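Leucyl aminopeptidase (Trypanosoma brucei brucei, PDB 5NTD) probably cleaves amino acids, leucine among them, from the N-termini of peptides as a manganese-bound M17 aminopeptidase, here with the inhibitor bestatin bound. Local coordinates at residues G[297-302]-G[351-356]; G[257-262]-G[340-345]; G[242-247]-G[264-269]. All blocks are in the same frame, centred on the assembly; numbering follows the deposited sequence.

Contact 1: residues G[297-302]-G[351-356]; sequences GLALKP and YRNDDI. With BES (2-(3-amino-2-hydroxy-4-phenyl-butyrylamino)-4-methyl-pentanoic acid), chain B.
Leu298 reaches across to the backbone of Tyr351 and Arg352, and most of the apolar packing between 297-302 and 351-356 hangs on its CD1. That methyl lies 3.6 Å from Tyr351 O and 3.9 Å from Arg352 CG, touching the start of an arginine chain whose charged end is turned elsewhere. CG of Leu298 sits beside its own backbone N (chi1 -82°), which with an extended chi2 sends CD1 over the neighbouring loop. Ala299, at the centre of an inverse gamma turn, sets its CB 4.0 Å from Asn353 OD1, its small methyl allowing the amide this close, while Asn353 ND2 lies 3.8 Å from Leu298 CB. The asparagine amide therefore packs against this loop without bonding to it; its OD1 is held by Thr370 N.

Both segments are loops of the M17 catalytic domain, one following strand 293-294 and the other leaving strand 334-344, and a water joins them: it accepts from Leu298 N at 3.0 Å and donates to Tyr351 O.

Charge is handled at the two far ends. Asp355 OD1 receives Arg352 NH2 at 3.2 Å through its syn lone pair and lies almost in the guanidinium plane, and Arg352 N meets Asp355 OD2 from above the carboxylate, so one aspartate grips both ends of the arginine; Arg352 NE pairs with Glu343 of a neighbouring subunit. At the other end the long chain of Lys301, bent at chi4 (-67°), brings NZ to 2.8 Å from the bestatin carbonyl oxygen O3, and the same NZ forms a salt bridge with Asp371, a manganese ligand.

Contact 2: residues G[257-262]-G[340-345]; sequences YSVGKA and CLAENA
Ala342 presses its CB onto the CA of Gly260 at 3.8 Å, the point where helix 254-260 comes down on strand 334-344. Glycine suits the place because a side chain there would run into the Ala342 methyl, and that small methyl matches the bare CA of Gly260, the CA atoms of Gly260 and Ala342 being 4.7 Å apart. Beside this pair, Val259 has CG1 anti to its backbone N (chi1 167°), which directs that methyl to the strand, 4.4 Å from Ala342 CB. Asn344 likewise carries CG anti to N (chi1 -164°), and the two side chains cross at about a right angle, with Asn344 OD1 4.2 Å from Val259 CG1. The amide nitrogen of Asn344 is bonded to Asp294, a manganese ligand, and to Thr370 O, which fixes the rotation of the amide beside the metal site.

The pairing is a short helix packed against a strand of the catalytic domain's mixed sheet, close to where that strand runs out toward the metals. Two waters bridge the backbones, which make no direct hydrogen bond here. One accepts a hydrogen bond from Ala345 N at 3.0 Å and lies 2.7 Å from both Val259 O and Glu343 O; the other donates to Gly260 O and accepts from Glu343 N. Beyond the strand end, Ala262 CB lies 4.2 Å from Ala345 CB and nearer still, 3.8 Å, to Ala345 O, two minimal side chains that let the loops close together.

Contact 3: residues G[242-247]-G[264-269]; sequences VICGDD and FEAPRL
Ile243 and Leu269 are joined by a pair of backbone hydrogen bonds, Ile243 N to Leu269 O and Leu269 N to Ile243 O, both 2.9 Å. A third, from Gly245 N to Pro267 O at 2.8 Å, is nearly straight (169° at the hydrogen) and continues the pairing past the end of the first strand. Gly245 has a positive phi (55°), a conformation glycine adopts readily, and there the chain leaves the sheet for helix 246-250. Proline suits position 267, where its apolar ring packs on Leu248 and Ala342.

Strands 239-244 and 268-274 form an antiparallel pair in the mixed sheet of the catalytic domain, connected through helices 246-250 and 254-260. Cys244 and Arg268 make the non-hydrogen-bonded pair, with their side chains on the same face. With SG anti to the backbone N (chi1 -176°), the sulfur lies over the centre of the Arg268 guanidinium, 3.7 Å from CZ. The arginine chain bends at chi2 and folds back along its own segment, where NH1 donates to Ala266 O at 2.9 Å; Thr226 of helix 222-236 also touches this side chain.

Farther out, Val242 CG1 rests on the aliphatic Arg268 CG at 4.1 Å, and the Ala266 CB sits 3.7 Å from Gly245 CA; the absence of a side chain on Gly245 leaves room for this approach. On the other face the branched chains of Ile243 and Leu269 approach at 4.3 Å between their CB atoms, with Leu248 packed on both.

Contacts 2 and 3 are centred 8 Å apart on neighbouring strands of one sheet, and a probable hydrogen bond from Arg268 N to Leu341 O (2.8 Å) joins them. The ring of Tyr257, on the helix of contact 2, also packs against Gly245 and Asp246 of contact 3. Contact 1 lies 12 Å from contact 2, centre to centre, and touches it through Tyr351: its CB is 3.3 Å from Ser258 O and its OH 3.7 Å from Val259 CG2. Contacts 1 and 2 reach the active site, Lys301 by binding bestatin and Asn344 with its side chain about 4 Å from a manganese ion. Contact 3 is more remote, the Pro267 side chain being about 14 Å from manganese.

Contact 1: residues G[297-302]-G[351-356]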
loop_
_atom_site.group_PDB
_atom_site.type_symbol
_atom_site.label_atom_id
_atom_site.label_comp_id
_atom_site.label_asym_id
_atom_site.label_seq_id
_atom_site.Cartn_x
_atom_site.Cartn_y
_atom_site.Cartn_z
ATOM N N GLY G 297 -3.630 8.699 -17.360
ATOM C CA GLY G 297 -2.964 9.985 -17.491
ATOM C C GLY G 297 -1.978 10.173 -16.318
ATOM O O GLY G 297 -1.392 9.229 -15.813
ATOM N N LEU G 298 -1.806 11.409 -15.902
ATOM C CA LEU G 298 -0.898 11.732 -14.798
ATOM C C LEU G 298 -1.263 10.947 -13.503
ATOM O O LEU G 298 -0.383 10.613 -12.714
ATOM C CB LEU G 298 -0.834 13.260 -14.535
ATOM C CG LEU G 298 0.115 13.996 -15.481
ATOM C CD1 LEU G 298 -0.053 15.495 -15.326
ATOM C CD2 LEU G 298 1.571 13.639 -15.228
ATOM N N ALA G 299 -2.558 10.709 -13.334
ATOM C CA ALA G 299 -3.099 9.805 -12.323
ATOM C C ALA G 299 -2.927 8.376 -12.813
ATOM O O ALA G 299 -3.882 7.636 -13.046
ATOM C CB ALA G 299 -4.565 10.103 -12.030
ATOM N N LEU G 300 -1.679 7.993 -12.924
ATOM C CA LEU G 300 -1.299 6.749 -13.563
ATOM C C LEU G 300 -1.866 5.507 -12.845
ATOM O O LEU G 300 -1.734 5.357 -11.635
ATOM C CB LEU G 300 0.223 6.653 -13.658
ATOM C CG LEU G 300 0.825 5.510 -14.482
ATOM C CD1 LEU G 300 0.554 5.738 -15.967
ATOM C CD2 LEU G 300 2.330 5.448 -14.226
ATOM N N LYS G 301 -2.427 4.602 -13.606
ATOM C CA LYS G 301 -2.880 3.316 -13.078
ATOM C C LYS G 301 -1.710 2.384 -12.777
ATOM O O LYS G 301 -0.742 2.363 -13.510
ATOM C CB LYS G 301 -3.771 2.571 -14.064
ATOM C CG LYS G 301 -5.047 3.271 -14.402
ATOM C CD LYS G 301 -5.865 2.421 -15.363
ATOM C CE LYS G 301 -7.118 3.160 -15.757
ATOM N NZ LYS G 301 -8.043 3.322 -14.601
ATOM N N PRO G 302 -1.842 1.561 -11.717
ATOM C CA PRO G 302 -0.905 0.461 -11.552
ATOM C C PRO G 302 -1.081 -0.513 -12.686
ATOM O O PRO G 302 -2.150 -0.586 -13.285
ATOM C CB PRO G 302 -1.323 -0.172 -10.226
ATOM C CG PRO G 302 -2.214 0.830 -9.559
ATOM C CD PRO G 302 -2.865 1.585 -10.663
ATOM N N TYR G 351 -2.961 16.607 -19.633
ATOM C CA TYR G 351 -3.819 17.410 -18.792
ATOM C C TYR G 351 -3.574 16.985 -17.324
ATOM O O TYR G 351 -3.241 15.844 -17.042
ATOM C CB TYR G 351 -5.303 17.385 -19.223
ATOM C CG TYR G 351 -6.204 16.243 -18.786
ATOM C CD1 TYR G 351 -5.858 14.908 -18.987
ATOM C CD2 TYR G 351 -7.449 16.515 -18.224
ATOM C CE1 TYR G 351 -6.711 13.881 -18.594
ATOM C CE2 TYR G 351 -8.302 15.501 -17.840
ATOM C CZ TYR G 351 -7.925 14.188 -18.024
ATOM O OH TYR G 351 -8.800 13.207 -17.621
ATOM N N ARG G 352 -3.711 17.932 -16.424
ATOM C CA ARG G 352 -3.214 17.759 -15.067
ATOM C C ARG G 352 -4.297 17.641 -14.017
ATOM O O ARG G 352 -5.434 18.052 -14.224
ATOM C CB ARG G 352 -2.340 18.930 -14.655
ATOM C CG ARG G 352 -1.205 19.211 -15.604
ATOM C CD ARG G 352 -0.512 20.466 -15.130
ATOM N NE ARG G 352 0.514 20.895 -16.077
ATOM C CZ ARG G 352 0.296 21.657 -17.148
ATOM N NH1 ARG G 352 1.319 22.006 -17.907
ATOM N NH2 ARG G 352 -0.929 22.119 -17.430
ATOM N N ASN G 353 -3.908 17.046 -12.905
ATOM C CA ASN G 353 -4.718 17.043 -11.697
ATOM C C ASN G 353 -4.606 18.404 -11.039
ATOM O O ASN G 353 -3.670 18.661 -10.290
ATOM C CB ASN G 353 -4.255 15.949 -10.728
ATOM C CG ASN G 353 -4.239 14.581 -11.371
ATOM O OD1 ASN G 353 -5.293 14.070 -11.745
ATOM N ND2 ASN G 353 -3.069 13.981 -11.490
ATOM N N ASP G 354 -5.555 19.266 -11.365
ATOM C CA ASP G 354 -5.580 20.758 -11.053
ATOM C C ASP G 354 -6.037 21.610 -12.244
ATOM O O ASP G 354 -6.476 22.740 -12.059
ATOM C CB ASP G 354 -4.209 21.346 -10.640
ATOM C CG ASP G 354 -3.964 21.248 -9.173
ATOM O OD1 ASP G 354 -4.909 20.947 -8.406
ATOM O OD2 ASP G 354 -2.781 21.414 -8.754
ATOM N N ASP G 355 -5.797 21.115 -13.446
ATOM C CA ASP G 355 -6.140 21.879 -14.646
ATOM C C ASP G 355 -7.655 22.139 -14.649
ATOM O O ASP G 355 -8.441 21.369 -14.113
ATOM C CB ASP G 355 -5.767 21.171 -15.938
ATOM C CG ASP G 355 -4.338 21.366 -16.337
ATOM O OD1 ASP G 355 -3.588 22.144 -15.714
ATOM O OD2 ASP G 355 -3.910 20.701 -17.297
ATOM N N ILE G 356 -8.032 23.268 -15.239
ATOM C CA ILE G 356 -9.440 23.632 -15.387
ATOM C C ILE G 356 -9.757 23.618 -16.874
ATOM O O ILE G 356 -9.153 24.320 -17.675
ATOM C CB ILE G 356 -9.770 24.973 -14.753
ATOM C CG1 ILE G 356 -9.595 24.862 -13.246
ATOM C CG2 ILE G 356 -11.205 25.381 -15.058
ATOM C CD1 ILE G 356 -9.721 26.166 -12.503
HETATM N N2 BES B . -11.889 3.190 -17.894
HETATM C C1 BES B . -11.919 3.232 -16.433
HETATM C C6 BES B . -13.056 2.380 -15.817
HETATM C C7 BES B . -12.816 0.904 -15.661
HETATM C C8 BES B . -13.046 0.030 -16.714
HETATM C C12 BES B . -12.415 0.377 -14.440
HETATM C C9 BES B . -12.835 -1.338 -16.565
HETATM C C11 BES B . -12.197 -1.002 -14.288
HETATM C C10 BES B . -12.399 -1.861 -15.350
HETATM C C2 BES B . -12.042 4.721 -16.045
HETATM O O2 BES B . -11.441 5.643 -17.006
HETATM C C3 BES B . -11.327 4.914 -14.740
HETATM O O3 BES B . -10.107 5.176 -14.864
HETATM N N1 BES B . -12.123 4.825 -13.663
HETATM C C4 BES B . -11.703 4.974 -12.301
HETATM C C13 BES B . -11.837 6.415 -11.821
HETATM C C14 BES B . -11.071 6.736 -10.538
HETATM C C15 BES B . -9.633 6.242 -10.442
HETATM C C16 BES B . -11.014 8.232 -10.351
HETATM C C5 BES B . -12.535 4.133 -11.393
HETATM O O1 BES B . -11.957 3.546 -10.478
HETATM O O4 BES B . -13.755 4.055 -11.565
HETATM O O HOH W 1 -3.148 13.349 -17.794
#

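Contact 2: residues G[257-262]-G[340-345]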
loop_
_atom_site.group_PDB
_atom_site.type_symbol
_atom_site.label_atom_id
_atom_site.label_comp_id
_atom_site.label_asym_id
_atom_site.label_seq_id
_atom_site.Cartn_x
_atom_site.Cartn_y
_atom_site.Cartn_z
ATOM N N TYR G 257 -10.474 17.310 -26.034
ATOM C CA TYR G 257 -9.137 17.831 -26.424
ATOM C C TYR G 257 -8.133 17.622 -25.285
ATOM O O TYR G 257 -7.059 17.075 -25.489
ATOM C CB TYR G 257 -9.171 19.330 -26.839
ATOM C CG TYR G 257 -7.787 19.862 -27.039
ATOM C CD1 TYR G 257 -7.015 19.444 -28.114
ATOM C CD2 TYR G 257 -7.222 20.739 -26.129
ATOM C CE1 TYR G 257 -5.716 19.896 -28.274
ATOM C CE2 TYR G 257 -5.915 21.210 -26.289
ATOM C CZ TYR G 257 -5.170 20.769 -27.350
ATOM O OH TYR G 257 -3.878 21.212 -27.526
ATOM N N SER G 258 -8.508 18.060 -24.101
ATOM C CA SER G 258 -7.599 18.020 -22.940
ATOM C C SER G 258 -7.229 16.587 -22.552
ATOM O O SER G 258 -6.076 16.291 -22.264
ATOM C CB SER G 258 -8.193 18.706 -21.732
ATOM O OG SER G 258 -8.353 20.086 -21.958
ATOM N N VAL G 259 -8.208 15.697 -22.591
ATOM C CA VAL G 259 -7.987 14.278 -22.269
ATOM C C VAL G 259 -7.041 13.644 -23.253
ATOM O O VAL G 259 -6.104 12.909 -22.883
ATOM C CB VAL G 259 -9.295 13.493 -22.241
ATOM C CG1 VAL G 259 -9.032 11.998 -22.227
ATOM C CG2 VAL G 259 -10.099 13.896 -21.034
ATOM N N GLY G 260 -7.259 13.945 -24.520
ATOM C CA GLY G 260 -6.508 13.254 -25.612
ATOM C C GLY G 260 -5.188 13.844 -26.080
ATOM O O GLY G 260 -4.445 13.197 -26.816
ATOM N N LYS G 261 -4.891 15.058 -25.657
ATOM C CA LYS G 261 -3.797 15.856 -26.309
ATOM C C LYS G 261 -2.378 15.389 -26.015
ATOM O O LYS G 261 -1.446 15.673 -26.759
ATOM C CB LYS G 261 -3.911 17.324 -25.968
ATOM C CG LYS G 261 -3.700 17.589 -24.497
ATOM C CD LYS G 261 -3.847 19.055 -24.160
ATOM C CE LYS G 261 -3.933 19.180 -22.671
ATOM N NZ LYS G 261 -3.385 20.479 -22.252
ATOM N N ALA G 262 -2.228 14.635 -24.945
ATOM C CA ALA G 262 -0.902 14.091 -24.583
ATOM C C ALA G 262 -0.454 12.937 -25.486
ATOM O O ALA G 262 0.740 12.650 -25.572
ATOM C CB ALA G 262 -0.889 13.623 -23.131
ATOM N N CYS G 340 -16.267 9.258 -29.182
ATOM C CA CYS G 340 -15.384 10.147 -28.441
ATOM C C CYS G 340 -14.044 9.446 -28.341
ATOM O O CYS G 340 -13.770 8.708 -27.387
ATOM C CB CYS G 340 -15.947 10.463 -27.066
ATOM S SG CYS G 340 -17.616 11.140 -27.081
ATOM N N LEU G 341 -13.219 9.678 -29.340
ATOM C CA LEU G 341 -11.948 8.949 -29.499
ATOM C C LEU G 341 -10.751 9.722 -28.954
ATOM O O LEU G 341 -10.474 10.859 -29.331
ATOM C CB LEU G 341 -11.664 8.617 -30.946
ATOM C CG LEU G 341 -12.748 7.837 -31.663
ATOM C CD1 LEU G 341 -12.370 7.656 -33.142
ATOM C CD2 LEU G 341 -12.979 6.483 -31.032
ATOM N N ALA G 342 -10.064 9.069 -28.037
ATOM C CA ALA G 342 -8.845 9.632 -27.431
ATOM C C ALA G 342 -8.061 8.508 -26.781
ATOM O O ALA G 342 -8.617 7.500 -26.378
ATOM C CB ALA G 342 -9.174 10.689 -26.389
ATOM N N GLU G 343 -6.758 8.679 -26.720
ATOM C CA GLU G 343 -5.932 7.890 -25.799
ATOM C C GLU G 343 -5.630 8.775 -24.592
ATOM O O GLU G 343 -5.219 9.921 -24.759
ATOM C CB GLU G 343 -4.634 7.402 -26.409
ATOM C CG GLU G 343 -3.794 6.631 -25.382
ATOM C CD GLU G 343 -2.624 5.882 -25.971
ATOM O OE1 GLU G 343 -2.135 6.231 -27.080
ATOM O OE2 GLU G 343 -2.092 4.991 -25.266
ATOM N N ASN G 344 -5.872 8.219 -23.405
ATOM C CA ASN G 344 -5.525 8.887 -22.131
ATOM C C ASN G 344 -4.096 8.531 -21.794
ATOM O O ASN G 344 -3.790 7.502 -21.230
ATOM C CB ASN G 344 -6.445 8.495 -21.011
ATOM C CG ASN G 344 -6.355 9.433 -19.815
ATOM O OD1 ASN G 344 -5.871 10.555 -19.919
ATOM N ND2 ASN G 344 -6.860 8.977 -18.667
ATOM N N ALA G 345 -3.216 9.396 -22.243
ATOM C CA ALA G 345 -1.776 9.132 -22.267
ATOM C C ALA G 345 -1.076 9.933 -21.187
ATOM O O ALA G 345 -1.621 10.857 -20.600
ATOM C CB ALA G 345 -1.177 9.468 -23.643
HETATM O O HOH W 2 -3.783 11.954 -23.740
HETATM O O HOH W 3 -5.801 11.015 -28.167
#

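Contact 3: residues G[242-247]-G[264-269]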
loop_
_atom_site.group_PDB
_atom_site.type_symbol
_atom_site.label_atom_id
_atom_site.label_comp_id
_atom_site.label_asym_id
_atom_site.label_seq_id
_atom_site.Cartn_x
_atom_site.Cartn_y
_atom_site.Cartn_z
ATOM N N VAL G 242 -15.744 14.433 -38.825
ATOM C CA VAL G 242 -14.594 14.249 -37.974
ATOM C C VAL G 242 -14.057 15.585 -37.514
ATOM O O VAL G 242 -13.660 16.415 -38.323
ATOM C CB VAL G 242 -13.449 13.523 -38.698
ATOM C CG1 VAL G 242 -12.236 13.370 -37.787
ATOM C CG2 VAL G 242 -13.897 12.151 -39.170
ATOM N N ILE G 243 -13.993 15.774 -36.206
ATOM C CA ILE G 243 -13.292 16.919 -35.639
ATOM C C ILE G 243 -12.028 16.387 -34.994
ATOM O O ILE G 243 -12.080 15.625 -34.026
ATOM C CB ILE G 243 -14.138 17.683 -34.634
ATOM C CG1 ILE G 243 -15.526 17.904 -35.220
ATOM C CG2 ILE G 243 -13.482 19.014 -34.305
ATOM C CD1 ILE G 243 -16.481 18.567 -34.270
ATOM N N CYS G 244 -10.893 16.823 -35.502
ATOM C CA CYS G 244 -9.593 16.182 -35.204
ATOM C C CYS G 244 -8.576 17.078 -34.509
ATOM O O CYS G 244 -8.407 18.240 -34.859
ATOM C CB CYS G 244 -8.945 15.657 -36.476
ATOM S SG CYS G 244 -7.397 14.760 -36.162
ATOM N N GLY G 245 -7.956 16.521 -33.472
ATOM C CA GLY G 245 -6.781 17.126 -32.832
ATOM C C GLY G 245 -6.959 18.535 -32.354
ATOM O O GLY G 245 -7.893 18.861 -31.631
ATOM N N ASP G 246 -6.074 19.405 -32.792
ATOM C CA ASP G 246 -6.122 20.819 -32.342
ATOM C C ASP G 246 -7.402 21.553 -32.731
ATOM O O ASP G 246 -7.811 22.500 -32.065
ATOM C CB ASP G 246 -4.888 21.569 -32.816
ATOM C CG ASP G 246 -3.607 21.096 -32.111
ATOM O OD1 ASP G 246 -3.634 20.154 -31.272
ATOM O OD2 ASP G 246 -2.536 21.688 -32.376
ATOM N N ASP G 247 -8.085 21.090 -33.774
ATOM C CA ASP G 247 -9.395 21.687 -34.151
ATOM C C ASP G 247 -10.424 21.528 -33.063
ATOM O O ASP G 247 -11.355 22.338 -32.947
ATOM C CB ASP G 247 -9.951 21.104 -35.436
ATOM C CG ASP G 247 -9.085 21.432 -36.638
ATOM O OD1 ASP G 247 -8.454 22.524 -36.658
ATOM O OD2 ASP G 247 -9.075 20.618 -37.592
ATOM N N PHE G 264 0.187 10.199 -28.655
ATOM C CA PHE G 264 0.885 10.187 -29.934
ATOM C C PHE G 264 -0.090 10.430 -31.106
ATOM O O PHE G 264 0.169 11.248 -31.969
ATOM C CB PHE G 264 1.607 8.873 -30.118
ATOM C CG PHE G 264 2.402 8.780 -31.388
ATOM C CD1 PHE G 264 3.624 9.434 -31.512
ATOM C CD2 PHE G 264 1.939 8.008 -32.461
ATOM C CE1 PHE G 264 4.366 9.306 -32.682
ATOM C CE2 PHE G 264 2.670 7.887 -33.640
ATOM C CZ PHE G 264 3.883 8.540 -33.743
ATOM N N GLU G 265 -1.215 9.731 -31.101
ATOM C CA GLU G 265 -2.311 9.941 -32.093
ATOM C C GLU G 265 -3.345 10.919 -31.530
ATOM O O GLU G 265 -3.742 10.855 -30.348
ATOM C CB GLU G 265 -2.983 8.639 -32.466
ATOM C CG GLU G 265 -2.033 7.572 -33.008
ATOM C CD GLU G 265 -1.698 7.763 -34.484
ATOM O OE1 GLU G 265 -1.893 8.895 -34.924
ATOM O OE2 GLU G 265 -1.246 6.836 -35.212
ATOM N N ALA G 266 -3.765 11.847 -32.368
ATOM C CA ALA G 266 -4.657 12.939 -31.918
ATOM C C ALA G 266 -6.055 12.442 -31.562
ATOM O O ALA G 266 -6.528 11.455 -32.114
ATOM C CB ALA G 266 -4.747 14.002 -32.991
ATOM N N PRO G 267 -6.740 13.150 -30.660
ATOM C CA PRO G 267 -8.103 12.768 -30.365
ATOM C C PRO G 267 -9.008 13.180 -31.502
ATOM O O PRO G 267 -8.682 14.103 -32.247
ATOM C CB PRO G 267 -8.441 13.585 -29.128
ATOM C CG PRO G 267 -7.560 14.767 -29.220
ATOM C CD PRO G 267 -6.300 14.293 -29.852
ATOM N N ARG G 268 -10.137 12.502 -31.601
ATOM C CA ARG G 268 -11.151 12.806 -32.610
ATOM C C ARG G 268 -12.529 12.679 -32.038
ATOM O O ARG G 268 -12.823 11.725 -31.339
ATOM C CB ARG G 268 -11.005 11.856 -33.814
ATOM C CG ARG G 268 -9.814 12.197 -34.700
ATOM C CD ARG G 268 -9.106 10.941 -35.112
ATOM N NE ARG G 268 -8.165 11.118 -36.211
ATOM C CZ ARG G 268 -6.844 11.122 -36.101
ATOM N NH1 ARG G 268 -6.239 10.979 -34.941
ATOM N NH2 ARG G 268 -6.115 11.204 -37.198
ATOM N N LEU G 269 -13.363 13.625 -32.403
ATOM C CA LEU G 269 -14.803 13.510 -32.233
ATOM C C LEU G 269 -15.390 13.144 -33.600
ATOM O O LEU G 269 -15.433 13.946 -34.523
ATOM C CB LEU G 269 -15.390 14.797 -31.725
ATOM C CG LEU G 269 -16.740 14.688 -31.031
ATOM C CD1 LEU G 269 -16.674 13.910 -29.731
ATOM C CD2 LEU G 269 -17.266 16.088 -30.762
#